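Local structure of lactococcal phage P2 ORF15 (Lactococcus phage p2, 2WZP) at residues G229-K234 with S313-K318. The protein is probably the distal tail protein (Dit) of the phage, a component of the baseplate by which the virion meets its lactococcal host. Sequence-based numbering, arbitrary orientation.
Sequences GILYPK and SKAEFK
Ile230 and Glu316 form a hydrogen-bonded antiparallel pair. Ile230 N donates a hydrogen bond to Glu316 O at 2.8 Å, and Glu316 N donates one to Ile230 O at 2.9 Å. Tyr232 N binds Lys314 O at 2.9 Å. Next to this bond, Ser313 N hydrogen-bonds to Tyr232 O at 2.8 Å.

Leu231, Ala315 and Phe317 share one face of the sheet. Leu231 CD2 touches Ala315 CB at 4.1 Å and lies at the edge of the Phe317 ring, 3.9 Å from CE2. With CG anti to the carbonyl carbon (chi1 -42°), the end of the leucine leans toward the partner strand and brings CD2 there. Across from Phe317 is Gly229, whose CA lies 3.9 Å from Phe317 CD2.

On the other face the side chains of Tyr232 and Lys314 run out next to each other in the same direction. Tyr232 CD2 lies 4.1 Å from Lys314 CB, and Lys314 O sits at the edge of the tyrosine ring, in its plane. Lys314 NZ makes a long salt bridge with Glu316 OE1, while Glu316 OE2 is hydrogen-bonded to Thr171.

Both strands are interior to an antiparallel sheet of the Dit C-terminal domain. Strand 165-173 flanks 312-322, and strand 265-269 flanks 224-233. Strands 240-246 and 305-310 of a second sheet cover the Leu231 and Phe317 face, whereas Ile230 and Tyr232 pack on the chain of another protein.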
loop_
_atom_site.group_PDB
_atom_site.type_symbol
_atom_site.label_atom_id
_atom_site.label_comp_id
_atom_site.label_asym_id
_atom_site.label_seq_id
_atom_site.Cartn_x
_atom_site.Cartn_y
_atom_site.Cartn_z
ATOM N N GLY M 229 -8.911 55.868 -5.759
ATOM C CA GLY M 229 -9.363 57.172 -5.292
ATOM C C GLY M 229 -9.906 58.092 -6.350
ATOM O O GLY M 229 -9.601 57.935 -7.540
ATOM N N ILE M 230 -10.736 59.049 -5.892
ATOM C CA ILE M 230 -11.356 60.137 -6.664
ATOM C C ILE M 230 -10.756 61.389 -6.089
ATOM O O ILE M 230 -10.938 61.654 -4.907
ATOM C CB ILE M 230 -12.904 60.132 -6.605
ATOM C CG1 ILE M 230 -13.445 58.815 -7.206
ATOM C CG2 ILE M 230 -13.506 61.377 -7.286
ATOM C CD1 ILE M 230 -14.348 58.919 -8.405
ATOM N N LEU M 231 -9.966 62.098 -6.909
ATOM C CA LEU M 231 -9.236 63.305 -6.553
ATOM C C LEU M 231 -9.945 64.513 -7.129
ATOM O O LEU M 231 -10.307 64.506 -8.304
ATOM C CB LEU M 231 -7.778 63.242 -7.078
ATOM C CG LEU M 231 -6.977 61.909 -6.950
ATOM C CD1 LEU M 231 -5.600 62.044 -7.573
ATOM C CD2 LEU M 231 -6.806 61.484 -5.519
ATOM N N TYR M 232 -10.165 65.558 -6.293
ATOM C CA TYR M 232 -10.794 66.811 -6.725
ATOM C C TYR M 232 -9.752 67.951 -6.744
ATOM O O TYR M 232 -9.442 68.526 -5.687
ATOM C CB TYR M 232 -12.048 67.159 -5.883
ATOM C CG TYR M 232 -13.172 66.144 -5.999
ATOM C CD1 TYR M 232 -14.098 66.213 -7.036
ATOM C CD2 TYR M 232 -13.303 65.109 -5.075
ATOM C CE1 TYR M 232 -15.144 65.296 -7.137
ATOM C CE2 TYR M 232 -14.341 64.183 -5.168
ATOM C CZ TYR M 232 -15.274 64.298 -6.188
ATOM O OH TYR M 232 -16.291 63.386 -6.310
ATOM N N PRO M 233 -9.187 68.273 -7.940
ATOM C CA PRO M 233 -8.184 69.368 -8.011
ATOM C C PRO M 233 -8.709 70.734 -7.566
ATOM O O PRO M 233 -9.911 70.998 -7.634
ATOM C CB PRO M 233 -7.718 69.362 -9.472
ATOM C CG PRO M 233 -8.261 68.076 -10.081
ATOM C CD PRO M 233 -9.447 67.673 -9.272
ATOM N N LYS M 234 -7.812 71.571 -7.038
ATOM C CA LYS M 234 -8.172 72.887 -6.518
ATOM C C LYS M 234 -7.913 74.003 -7.518
ATOM O O LYS M 234 -8.868 74.614 -7.997
ATOM C CB LYS M 234 -7.469 73.154 -5.164
ATOM C CG LYS M 234 -8.089 74.264 -4.332
ATOM C CD LYS M 234 -7.555 74.262 -2.922
ATOM C CE LYS M 234 -8.459 74.995 -1.953
ATOM N NZ LYS M 234 -8.791 74.145 -0.759
ATOM N N SER M 313 -8.828 69.737 -3.262
ATOM C CA SER M 313 -9.721 70.241 -2.245
ATOM C C SER M 313 -10.209 69.075 -1.380
ATOM O O SER M 313 -10.462 69.241 -0.196
ATOM C CB SER M 313 -10.883 70.986 -2.883
ATOM O OG SER M 313 -11.594 70.153 -3.780
ATOM N N LYS M 314 -10.315 67.887 -1.980
ATOM C CA LYS M 314 -10.829 66.658 -1.386
ATOM C C LYS M 314 -10.318 65.461 -2.195
ATOM O O LYS M 314 -9.978 65.603 -3.377
ATOM C CB LYS M 314 -12.379 66.707 -1.458
ATOM C CG LYS M 314 -13.135 65.728 -0.558
ATOM C CD LYS M 314 -14.640 65.767 -0.833
ATOM C CE LYS M 314 -15.467 65.479 0.399
ATOM N NZ LYS M 314 -16.905 65.240 0.079
ATOM N N ALA M 315 -10.292 64.287 -1.552
ATOM C CA ALA M 315 -9.952 62.983 -2.128
ATOM C C ALA M 315 -10.764 61.928 -1.391
ATOM O O ALA M 315 -10.904 61.991 -0.165
ATOM C CB ALA M 315 -8.465 62.690 -1.988
ATOM N N GLU M 316 -11.338 60.985 -2.134
ATOM C CA GLU M 316 -12.129 59.894 -1.578
ATOM C C GLU M 316 -11.435 58.622 -2.007
ATOM O O GLU M 316 -11.298 58.362 -3.199
ATOM C CB GLU M 316 -13.570 59.944 -2.111
ATOM C CG GLU M 316 -14.347 61.152 -1.621
ATOM C CD GLU M 316 -15.267 60.946 -0.437
ATOM O OE1 GLU M 316 -16.269 61.688 -0.328
ATOM O OE2 GLU M 316 -14.994 60.038 0.378
ATOM N N PHE M 317 -10.961 57.865 -1.024
ATOM C CA PHE M 317 -10.244 56.606 -1.216
ATOM C C PHE M 317 -11.051 55.367 -0.825
ATOM O O PHE M 317 -11.901 55.414 0.071
ATOM C CB PHE M 317 -8.929 56.647 -0.416
ATOM C CG PHE M 317 -7.721 57.219 -1.123
ATOM C CD1 PHE M 317 -6.478 56.617 -1.001
ATOM C CD2 PHE M 317 -7.827 58.365 -1.905
ATOM C CE1 PHE M 317 -5.361 57.156 -1.627
ATOM C CE2 PHE M 317 -6.716 58.881 -2.567
ATOM C CZ PHE M 317 -5.495 58.261 -2.435
ATOM N N LYS M 318 -10.751 54.257 -1.501
ATOM C CA LYS M 318 -11.218 52.896 -1.226
ATOM C C LYS M 318 -9.942 52.075 -1.214
ATOM O O LYS M 318 -9.337 51.845 -2.264
ATOM C CB LYS M 318 -12.212 52.393 -2.272
ATOM C CG LYS M 318 -12.923 51.120 -1.851
ATOM C CD LYS M 318 -13.785 50.590 -2.973
ATOM C CE LYS M 318 -14.579 49.420 -2.484
ATOM N NZ LYS M 318 -15.452 48.846 -3.529
#